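Local coordinates for 2,3-dehydroadipyl-CoA hydratase (Escherichia coli, PDB 4FZW), which catalyses the reversible hydration of 2,3-dehydroadipyl-CoA to 3-hydroxyadipyl-CoA in the breakdown of phenylacetate, at residues B[33-36]-B[37-41]; B[81-84]-B[85-88]; B[151-154]-B[155-159]; B[226-229]-B[230-234]. All blocks are in the same frame, centred on the assembly; numbering follows the deposited sequence.

Interaction 1: B[33-36]-B[37-41]; sequences LLMQ and LVNEL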
loop_
_atom_site.group_PDB
_atom_site.type_symbol
_atom_site.label_atom_id
_atom_site.label_comp_id
_atom_site.label_asym_id
_atom_site.label_seq_id
_atom_site.Cartn_x
_atom_site.Cartn_y
_atom_site.Cartn_z
ATOM N N LEU B 33 4.242 26.540 -22.228
ATOM C CA LEU B 33 2.784 26.408 -22.095
ATOM C C LEU B 33 2.433 25.656 -20.809
ATOM O O LEU B 33 1.662 26.130 -19.963
ATOM C CB LEU B 33 2.179 25.722 -23.318
ATOM C CG LEU B 33 0.649 25.563 -23.389
ATOM C CD1 LEU B 33 -0.078 26.853 -23.026
ATOM C CD2 LEU B 33 0.203 25.045 -24.761
ATOM N N LEU B 34 3.031 24.488 -20.659
ATOM C CA LEU B 34 2.982 23.774 -19.399
ATOM C C LEU B 34 3.246 24.673 -18.182
ATOM O O LEU B 34 2.478 24.640 -17.214
ATOM C CB LEU B 34 4.008 22.656 -19.417
ATOM C CG LEU B 34 3.693 21.567 -18.411
ATOM C CD1 LEU B 34 2.328 20.990 -18.750
ATOM C CD2 LEU B 34 4.774 20.501 -18.421
ATOM N N MET B 35 4.323 25.460 -18.207
ATOM C CA MET B 35 4.650 26.309 -17.048
ATOM C C MET B 35 3.601 27.403 -16.828
ATOM O O MET B 35 3.244 27.704 -15.695
ATOM C CB MET B 35 6.058 26.919 -17.162
ATOM C CG MET B 35 6.376 27.985 -16.106
ATOM S SD MET B 35 6.817 27.389 -14.432
ATOM C CE MET B 35 8.463 26.736 -14.737
ATOM N N GLN B 36 3.102 27.979 -17.917
ATOM C CA GLN B 36 2.004 28.937 -17.855
ATOM C C GLN B 36 0.786 28.335 -17.155
ATOM O O GLN B 36 0.271 28.916 -16.194
ATOM C CB GLN B 36 1.622 29.411 -19.270
ATOM C CG GLN B 36 0.676 30.597 -19.301
ATOM C CD GLN B 36 1.229 31.792 -18.540
ATOM O OE1 GLN B 36 2.322 32.272 -18.829
ATOM N NE2 GLN B 36 0.474 32.277 -17.571
ATOM N N LEU B 37 0.337 27.182 -17.660
ATOM C CA LEU B 37 -0.757 26.411 -17.076
ATOM C C LEU B 37 -0.580 26.204 -15.570
ATOM O O LEU B 37 -1.517 26.408 -14.787
ATOM C CB LEU B 37 -0.872 25.056 -17.784
ATOM C CG LEU B 37 -2.068 24.157 -17.480
ATOM C CD1 LEU B 37 -3.327 24.793 -18.012
ATOM C CD2 LEU B 37 -1.869 22.775 -18.080
ATOM N N VAL B 38 0.619 25.799 -15.160
ATOM C CA VAL B 38 0.903 25.655 -13.741
ATOM C C VAL B 38 0.696 26.966 -12.979
ATOM O O VAL B 38 0.177 26.967 -11.861
ATOM C CB VAL B 38 2.354 25.145 -13.477
ATOM C CG1 VAL B 38 2.771 25.385 -12.030
ATOM C CG2 VAL B 38 2.488 23.679 -13.855
ATOM N N ASN B 39 1.112 28.082 -13.560
ATOM C CA ASN B 39 1.024 29.340 -12.819
ATOM C C ASN B 39 -0.415 29.784 -12.684
ATOM O O ASN B 39 -0.809 30.295 -11.636
ATOM C CB ASN B 39 1.908 30.451 -13.419
ATOM C CG ASN B 39 3.390 30.140 -13.301
ATOM O OD1 ASN B 39 3.815 29.455 -12.377
ATOM N ND2 ASN B 39 4.178 30.629 -14.248
ATOM N N GLU B 40 -1.189 29.568 -13.747
ATOM C CA GLU B 40 -2.611 29.893 -13.764
ATOM C C GLU B 40 -3.373 29.131 -12.666
ATOM O O GLU B 40 -4.085 29.732 -11.850
ATOM C CB GLU B 40 -3.218 29.577 -15.141
ATOM C CG GLU B 40 -2.741 30.445 -16.313
ATOM C CD GLU B 40 -3.058 31.914 -16.131
ATOM O OE1 GLU B 40 -3.876 32.273 -15.248
ATOM O OE2 GLU B 40 -2.469 32.715 -16.883
ATOM N N LEU B 41 -3.219 27.808 -12.644
ATOM C CA LEU B 41 -3.890 26.980 -11.642
ATOM C C LEU B 41 -3.411 27.236 -10.219
ATOM O O LEU B 41 -4.209 27.217 -9.282
ATOM C CB LEU B 41 -3.706 25.500 -11.963
ATOM C CG LEU B 41 -4.324 24.993 -13.250
ATOM C CD1 LEU B 41 -3.945 23.537 -13.435
ATOM C CD2 LEU B 41 -5.855 25.203 -13.242
#

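Interaction 2: B[81-84]-B[85-88]; sequences NDTR and PQLW. With GOL (glycerol), chain G.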
loop_
_atom_site.group_PDB
_atom_site.type_symbol
_atom_site.label_atom_id
_atom_site.label_comp_id
_atom_site.label_asym_id
_atom_site.label_seq_id
_atom_site.Cartn_x
_atom_site.Cartn_y
_atom_site.Cartn_z
ATOM N N ASN B 81 17.471 15.288 -14.921
ATOM C CA ASN B 81 17.308 16.553 -14.219
ATOM C C ASN B 81 16.233 17.478 -14.804
ATOM O O ASN B 81 16.162 18.655 -14.440
ATOM C CB ASN B 81 18.646 17.293 -14.149
ATOM N N ASP B 82 15.400 16.943 -15.696
ATOM C CA ASP B 82 14.356 17.721 -16.363
ATOM C C ASP B 82 13.382 18.382 -15.389
ATOM O O ASP B 82 13.024 17.808 -14.363
ATOM C CB ASP B 82 13.579 16.831 -17.341
ATOM C CG ASP B 82 12.692 17.624 -18.288
ATOM O OD1 ASP B 82 12.413 18.809 -18.019
ATOM O OD2 ASP B 82 12.265 17.050 -19.306
ATOM N N THR B 83 12.944 19.589 -15.739
ATOM C CA THR B 83 12.001 20.356 -14.926
ATOM C C THR B 83 10.562 19.856 -15.034
ATOM O O THR B 83 9.795 19.943 -14.072
ATOM C CB THR B 83 12.017 21.848 -15.336
ATOM O OG1 THR B 83 11.170 22.597 -14.457
ATOM C CG2 THR B 83 11.535 22.017 -16.781
ATOM N N ARG B 84 10.217 19.320 -16.204
ATOM C CA ARG B 84 8.830 18.981 -16.556
ATOM C C ARG B 84 8.053 18.132 -15.542
ATOM O O ARG B 84 6.892 18.415 -15.258
ATOM C CB ARG B 84 8.772 18.315 -17.931
ATOM C CG ARG B 84 8.590 19.277 -19.092
ATOM C CD ARG B 84 8.628 18.530 -20.410
ATOM N NE ARG B 84 7.320 18.484 -21.048
ATOM C CZ ARG B 84 6.833 19.468 -21.793
ATOM N NH1 ARG B 84 7.549 20.569 -21.976
ATOM N NH2 ARG B 84 5.634 19.356 -22.347
ATOM N N PRO B 85 8.685 17.079 -15.004
ATOM C CA PRO B 85 7.956 16.215 -14.072
ATOM C C PRO B 85 7.385 16.924 -12.845
ATOM O O PRO B 85 6.308 16.541 -12.377
ATOM C CB PRO B 85 9.003 15.177 -13.693
ATOM C CG PRO B 85 9.786 15.019 -14.982
ATOM C CD PRO B 85 9.902 16.420 -15.516
ATOM N N GLN B 86 8.062 17.955 -12.352
ATOM C CA GLN B 86 7.589 18.679 -11.174
ATOM C C GLN B 86 6.449 19.630 -11.546
ATOM O O GLN B 86 5.633 19.987 -10.702
ATOM C CB GLN B 86 8.739 19.472 -10.540
ATOM C CG GLN B 86 9.176 20.630 -11.433
ATOM C CD GLN B 86 10.291 21.474 -10.856
ATOM O OE1 GLN B 86 11.032 21.048 -9.955
ATOM N NE2 GLN B 86 10.423 22.692 -11.386
ATOM N N LEU B 87 6.399 20.050 -12.807
ATOM C CA LEU B 87 5.260 20.847 -13.297
ATOM C C LEU B 87 3.999 19.987 -13.341
ATOM O O LEU B 87 2.929 20.405 -12.892
ATOM C CB LEU B 87 5.546 21.428 -14.673
ATOM C CG LEU B 87 6.802 22.280 -14.835
ATOM C CD1 LEU B 87 6.833 22.896 -16.233
ATOM C CD2 LEU B 87 6.850 23.354 -13.753
ATOM N N TRP B 88 4.140 18.771 -13.862
ATOM C CA TRP B 88 3.051 17.789 -13.818
ATOM C C TRP B 88 2.536 17.552 -12.388
ATOM O O TRP B 88 1.325 17.504 -12.175
ATOM C CB TRP B 88 3.469 16.471 -14.502
ATOM C CG TRP B 88 3.541 16.596 -16.017
ATOM C CD1 TRP B 88 4.649 16.863 -16.771
ATOM C CD2 TRP B 88 2.446 16.483 -16.946
ATOM N NE1 TRP B 88 4.317 16.913 -18.106
ATOM C CE2 TRP B 88 2.972 16.683 -18.239
ATOM C CE3 TRP B 88 1.070 16.229 -16.802
ATOM C CZ2 TRP B 88 2.170 16.639 -19.392
ATOM C CZ3 TRP B 88 0.275 16.185 -17.951
ATOM C CH2 TRP B 88 0.832 16.387 -19.226
HETATM C C1 GOL G . 5.333 12.991 -23.240
HETATM O O1 GOL G . 4.830 11.881 -22.523
HETATM C C2 GOL G . 5.986 14.014 -22.335
HETATM O O2 GOL G . 7.358 13.882 -22.140
HETATM C C3 GOL G . 5.360 15.378 -22.122
HETATM O O3 GOL G . 5.752 15.991 -20.921
#

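Interaction 3: B[151-154]-B[155-159]; sequences VGKS and LASKM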
loop_
_atom_site.group_PDB
_atom_site.type_symbol
_atom_site.label_atom_id
_atom_site.label_comp_id
_atom_site.label_asym_id
_atom_site.label_seq_id
_atom_site.Cartn_x
_atom_site.Cartn_y
_atom_site.Cartn_z
ATOM N N VAL B 151 -9.880 2.469 -17.019
ATOM C CA VAL B 151 -10.411 1.666 -18.134
ATOM C C VAL B 151 -10.010 0.180 -18.139
ATOM O O VAL B 151 -10.336 -0.545 -19.075
ATOM C CB VAL B 151 -10.087 2.286 -19.523
ATOM C CG1 VAL B 151 -10.259 3.785 -19.486
ATOM C CG2 VAL B 151 -8.709 1.886 -20.010
ATOM N N GLY B 152 -9.311 -0.275 -17.100
ATOM C CA GLY B 152 -8.969 -1.686 -16.992
ATOM C C GLY B 152 -7.691 -2.064 -17.724
ATOM O O GLY B 152 -7.205 -1.316 -18.581
ATOM N N LYS B 153 -7.146 -3.235 -17.412
ATOM C CA LYS B 153 -5.836 -3.615 -17.938
ATOM C C LYS B 153 -5.793 -3.868 -19.446
ATOM O O LYS B 153 -4.787 -3.606 -20.108
ATOM C CB LYS B 153 -5.264 -4.829 -17.182
ATOM C CG LYS B 153 -3.752 -4.753 -17.082
ATOM C CD LYS B 153 -3.103 -6.090 -17.325
ATOM C CE LYS B 153 -3.859 -7.169 -16.596
ATOM N NZ LYS B 153 -3.214 -8.495 -16.703
ATOM N N SER B 154 -6.883 -4.375 -19.991
ATOM C CA SER B 154 -6.857 -4.772 -21.381
ATOM C C SER B 154 -6.789 -3.567 -22.291
ATOM O O SER B 154 -5.871 -3.451 -23.100
ATOM C CB SER B 154 -8.019 -5.701 -21.729
ATOM O OG SER B 154 -7.624 -6.548 -22.798
ATOM N N LEU B 155 -7.733 -2.647 -22.132
ATOM C CA LEU B 155 -7.761 -1.454 -22.975
ATOM C C LEU B 155 -6.526 -0.565 -22.789
ATOM O O LEU B 155 -5.913 -0.172 -23.761
ATOM C CB LEU B 155 -9.040 -0.649 -22.747
ATOM C CG LEU B 155 -9.175 0.508 -23.748
ATOM C CD1 LEU B 155 -9.089 -0.005 -25.198
ATOM C CD2 LEU B 155 -10.475 1.306 -23.523
ATOM N N ALA B 156 -6.193 -0.250 -21.543
ATOM C CA ALA B 156 -4.950 0.451 -21.188
ATOM C C ALA B 156 -3.688 -0.152 -21.784
ATOM O O ALA B 156 -2.877 0.569 -22.356
ATOM C CB ALA B 156 -4.799 0.570 -19.651
ATOM N N SER B 157 -3.496 -1.459 -21.650
ATOM C CA SER B 157 -2.251 -2.045 -22.157
ATOM C C SER B 157 -2.209 -1.967 -23.687
ATOM O O SER B 157 -1.179 -1.688 -24.298
ATOM C CB SER B 157 -2.080 -3.481 -21.681
ATOM O OG SER B 157 -2.092 -3.552 -20.267
ATOM N N LYS B 158 -3.366 -2.203 -24.290
ATOM C CA LYS B 158 -3.528 -2.109 -25.725
ATOM C C LYS B 158 -3.049 -0.748 -26.209
ATOM O O LYS B 158 -2.084 -0.656 -26.968
ATOM C CB LYS B 158 -4.987 -2.374 -26.104
ATOM C CG LYS B 158 -5.252 -2.491 -27.602
ATOM C CD LYS B 158 -6.758 -2.634 -27.863
ATOM C CE LYS B 158 -7.131 -2.268 -29.271
ATOM N NZ LYS B 158 -8.614 -2.358 -29.433
ATOM N N MET B 159 -3.711 0.307 -25.750
ATOM C CA MET B 159 -3.412 1.649 -26.221
ATOM C C MET B 159 -1.966 2.004 -25.958
ATOM O O MET B 159 -1.322 2.625 -26.804
ATOM C CB MET B 159 -4.322 2.676 -25.549
ATOM C CG MET B 159 -5.796 2.403 -25.729
ATOM S SD MET B 159 -6.828 3.490 -24.761
ATOM C CE MET B 159 -6.478 5.091 -25.468
HETATM O O HOH W 1 -9.673 -3.067 -20.029
#

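Interaction 4: B[226-229]-B[230-234]; sequences QERQ and LFTLL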
loop_
_atom_site.group_PDB
_atom_site.type_symbol
_atom_site.label_atom_id
_atom_site.label_comp_id
_atom_site.label_asym_id
_atom_site.label_seq_id
_atom_site.Cartn_x
_atom_site.Cartn_y
_atom_site.Cartn_z
ATOM N N GLN B 226 -9.882 8.108 6.201
ATOM C CA GLN B 226 -9.529 9.425 5.661
ATOM C C GLN B 226 -10.781 10.255 5.248
ATOM O O GLN B 226 -10.882 11.468 5.524
ATOM C CB GLN B 226 -8.537 9.226 4.497
ATOM C CG GLN B 226 -7.996 10.479 3.839
ATOM C CD GLN B 226 -6.465 10.476 3.738
ATOM O OE1 GLN B 226 -5.766 10.640 4.731
ATOM N NE2 GLN B 226 -5.949 10.293 2.535
ATOM N N GLU B 227 -11.740 9.595 4.599
ATOM C CA GLU B 227 -13.001 10.246 4.220
ATOM C C GLU B 227 -13.671 10.828 5.470
ATOM O O GLU B 227 -14.251 11.924 5.422
ATOM C CB GLU B 227 -13.938 9.259 3.525
ATOM C CG GLU B 227 -15.297 9.844 3.164
ATOM C CD GLU B 227 -16.272 8.821 2.582
ATOM O OE1 GLU B 227 -17.096 8.289 3.356
ATOM O OE2 GLU B 227 -16.234 8.559 1.353
ATOM N N ARG B 228 -13.581 10.105 6.586
ATOM C CA ARG B 228 -14.263 10.522 7.808
ATOM C C ARG B 228 -13.649 11.757 8.457
ATOM O O ARG B 228 -14.363 12.596 8.984
ATOM C CB ARG B 228 -14.358 9.369 8.808
ATOM C CG ARG B 228 -15.395 8.332 8.394
ATOM C CD ARG B 228 -16.733 8.992 8.220
ATOM N NE ARG B 228 -17.139 9.678 9.439
ATOM C CZ ARG B 228 -18.318 10.276 9.618
ATOM N NH1 ARG B 228 -19.220 10.280 8.648
ATOM N NH2 ARG B 228 -18.603 10.871 10.774
ATOM N N GLN B 229 -12.327 11.880 8.425
ATOM C CA GLN B 229 -11.683 13.064 9.004
ATOM C C GLN B 229 -11.914 14.305 8.152
ATOM O O GLN B 229 -12.046 15.408 8.684
ATOM C CB GLN B 229 -10.199 12.835 9.309
ATOM C CG GLN B 229 -9.416 12.209 8.216
ATOM C CD GLN B 229 -8.264 11.368 8.737
ATOM O OE1 GLN B 229 -8.431 10.542 9.625
ATOM N NE2 GLN B 229 -7.092 11.576 8.181
ATOM N N LEU B 230 -12.002 14.115 6.833
ATOM C CA LEU B 230 -12.405 15.189 5.921
ATOM C C LEU B 230 -13.864 15.565 6.140
ATOM O O LEU B 230 -14.203 16.743 6.242
ATOM C CB LEU B 230 -12.200 14.766 4.467
ATOM C CG LEU B 230 -10.742 14.776 4.019
ATOM C CD1 LEU B 230 -10.533 13.835 2.812
ATOM C CD2 LEU B 230 -10.253 16.212 3.760
ATOM N N PHE B 231 -14.724 14.559 6.195
ATOM C CA PHE B 231 -16.135 14.785 6.447
ATOM C C PHE B 231 -16.303 15.604 7.733
ATOM O O PHE B 231 -16.942 16.655 7.746
ATOM C CB PHE B 231 -16.846 13.440 6.558
ATOM C CG PHE B 231 -18.288 13.546 6.899
ATOM C CD1 PHE B 231 -19.253 13.634 5.886
ATOM C CD2 PHE B 231 -18.701 13.553 8.232
ATOM C CE1 PHE B 231 -20.611 13.746 6.195
ATOM C CE2 PHE B 231 -20.061 13.657 8.548
ATOM C CZ PHE B 231 -21.024 13.751 7.511
ATOM N N THR B 232 -15.711 15.124 8.815
ATOM C CA THR B 232 -15.795 15.812 10.097
ATOM C C THR B 232 -15.332 17.264 9.966
ATOM O O THR B 232 -15.913 18.177 10.546
ATOM C CB THR B 232 -14.968 15.074 11.173
ATOM O OG1 THR B 232 -15.419 13.713 11.263
ATOM C CG2 THR B 232 -15.133 15.755 12.533
ATOM N N LEU B 233 -14.276 17.465 9.192
ATOM C CA LEU B 233 -13.770 18.797 8.915
ATOM C C LEU B 233 -14.892 19.736 8.499
ATOM O O LEU B 233 -15.009 20.845 9.006
ATOM C CB LEU B 233 -12.713 18.712 7.818
ATOM C CG LEU B 233 -12.036 19.978 7.295
ATOM C CD1 LEU B 233 -10.545 19.888 7.537
ATOM C CD2 LEU B 233 -12.328 20.152 5.806
ATOM N N LEU B 234 -15.718 19.282 7.562
ATOM C CA LEU B 234 -16.799 20.108 7.036
ATOM C C LEU B 234 -17.828 20.356 8.137
ATOM O O LEU B 234 -18.450 21.411 8.173
ATOM C CB LEU B 234 -17.447 19.467 5.797
ATOM C CG LEU B 234 -16.649 19.155 4.520
ATOM C CD1 LEU B 234 -17.436 18.205 3.609
ATOM C CD2 LEU B 234 -16.259 20.419 3.772
#

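Interaction 1: B[33-36]-B[37-41]
Q36 and E40, one turn apart on helix 31-46, meet through their polar ends: Q36 NE2 gives a weak hydrogen bond to E40 OE2 over 3.1 Å, bent to 133°, with the amide and carboxylate planes 45° apart. Q36 reaches there because CG stands anti to the backbone N (chi1 -169°) and the chain then bends at chi2, while E40 has CG beside its own backbone N. Next to them M35 and N39 touch only loosely, M35 CG lying 3.9 Å from N39 ND2. These four residues form the looser, partly exposed flank. On the buried flank L37 CB and V38 CG2 close on the L34 carbonyl, 3.4 and 3.5 Å from L34 O, whereas L33 and L34 are buried by residues outside the pair. Regular i to i+4 bonds serve both flanks, L37 N to L33 O and E40 N to Q36 O, each at 2.9 Å. The helix is the crossover of a beta-alpha-beta unit in the crotonase fold, between strands 15-20 and 52-56. L33 and L37 lie on L20 and L18 of strand 15-20, Q36 and E40 reach L7 of strand 7-12, and L34, L37 and V38 pack on helix 84-92.

Interaction 2: B[81-84]-B[85-88]
This is a helix N-terminus with its cap: D82 and T83 close the loop after helix 76-80, and R84 to W88 make the first turn of helix 84-92, where D82 touches P85 and R84 reaches W88. D82 forms an Asx turn, its OD1 accepting from R84 N at 2.9 Å with an almost straight bond of 175°; the donor comes from above the carboxylate plane. P85 CD just touches the D82 side chain, 4.1 Å from D82 CG, the two crossing at about a right angle. OD2 of the same carboxylate makes a salt bridge to K74 NZ, so the group is held at both oxygens. A proline suits this first turn, where its missing N-H costs no helix bond. One turn on, W88 N donates to R84 O at 3.1 Å, and the same carbonyl oxygen lies at the edge of the indole beside CD1. The R84 and W88 side chains then converge on a glycerol, probably from the crystallisation liquor. R84 NE points at its O3 over 2.9 Å in the guanidinium plane, the bond nearly straight at 172°, and W88 NE1 reaches the same oxygen at 3.3 Å with a more bent bond (139°). The bend of R84 at chi3 turns NE that way, while NH2 bonds to L29 O. G140 N and E132 OE2 also bind the glycerol, which is consistent with a polar pocket here. T83, R84, L87 and W88 lean on helix 31-46 through N31 and L34, and W88 also packs on A109 and L116 of helix 109-116.

Interaction 3: B[151-154]-B[155-159]
The flat group at the heart of this contact is the peptide carbonyl of K153, which takes two bonds from S157. S157 N approaches from above the carbonyl plane, 37° out of it, at 2.9 Å from K153 O; S157 OG stays nearer the plane, tilted 19°, at 2.7 Å from the same oxygen. The hydroxyl is brought there by a chi1 of -58°, which sets OG beside its own backbone N. With an alanine here, the K153 oxygen would probably be left with the backbone bond alone and the hydroxyl's contact with K153 CG would go. Helix 146-162 is kinked just before this, where K153 N and S154 N find no carbonyl in the preceding turn. V151 O and L155 N are joined by a water, 2.8 Å from the oxygen and 2.9 Å from the nitrogen, and A156 N makes only a weak bond to G152 O at 3.3 Å. G152 has backbone angles at which a side chain would run into the carbonyl oxygen of V151. In this crotonase-fold protein the helix is also a subunit interface: K153 NZ bonds to the L115 and C117 carbonyls of the second subunit, S154 OG to its V120 N, and K158 NZ makes a salt bridge to its D179. Across the kink V151 CG2 rests 3.7 Å from L155 CB and 4.1 Å from A156 CB, an apolar patch continued by A174 of the same chain.

Interaction 4: B[226-229]-B[230-234]
Q226 starts the turn by giving its carbonyl O to L230 N at 3.2 Å, midway along helix 220-235, a C-terminal helix of the crotonase fold buried between subunits of the assembly. E227 follows, its O bound to F231 N at 2.8 Å, while its carboxylate runs out to G142 N and T144 N of the third subunit. R228 carries the main side-chain contact. Its chain curls back through bends at chi2 and chi3 (both -57°), laying the guanidinium over one face of the F231 ring, toward the rim, with the planes 29° apart and NH1 at 3.3 Å from F231 CD2. NH1 also bonds to G140 O of the third subunit; a leucine in place of the arginine would probably leave that carbonyl without its partner and the ring face without its flat cover. The R228 carbonyl is gripped twice from opposite faces of its plane, by T232 N at 2.9 Å and by T232 OG1 at 2.7 Å. Q229, which packs on L230 of the fourth subunit, closes the segment: L233 N meets Q229 O at 3.1 Å from above the carbonyl plane, 39° out of it.

Overall arrangement
Along the chain the four contacts follow in series, each closing before the next opens. Interactions 1 and 2 are neighbours, centres 12 Å apart, because helices 31-46 and 84-92 pack on each other: V38 CG2 reaches L87 O at 3.4 Å and L34 CD2 lies near L87 CD1. Interactions 3 and 4, on helices 146-162 and 220-235, stand apart, about 33 Å from each other and 26 to 32 Å from the first pair, centre to centre. Within one chain neither touches the first pair or the other, yet the twelve-chain assembly brings two contacts together: P85 of interaction 2 packs on R228, a residue of interaction 4, of a neighbouring subunit. Interaction 1 thus stays within the subunit, whereas the other three also meet neighbouring copies.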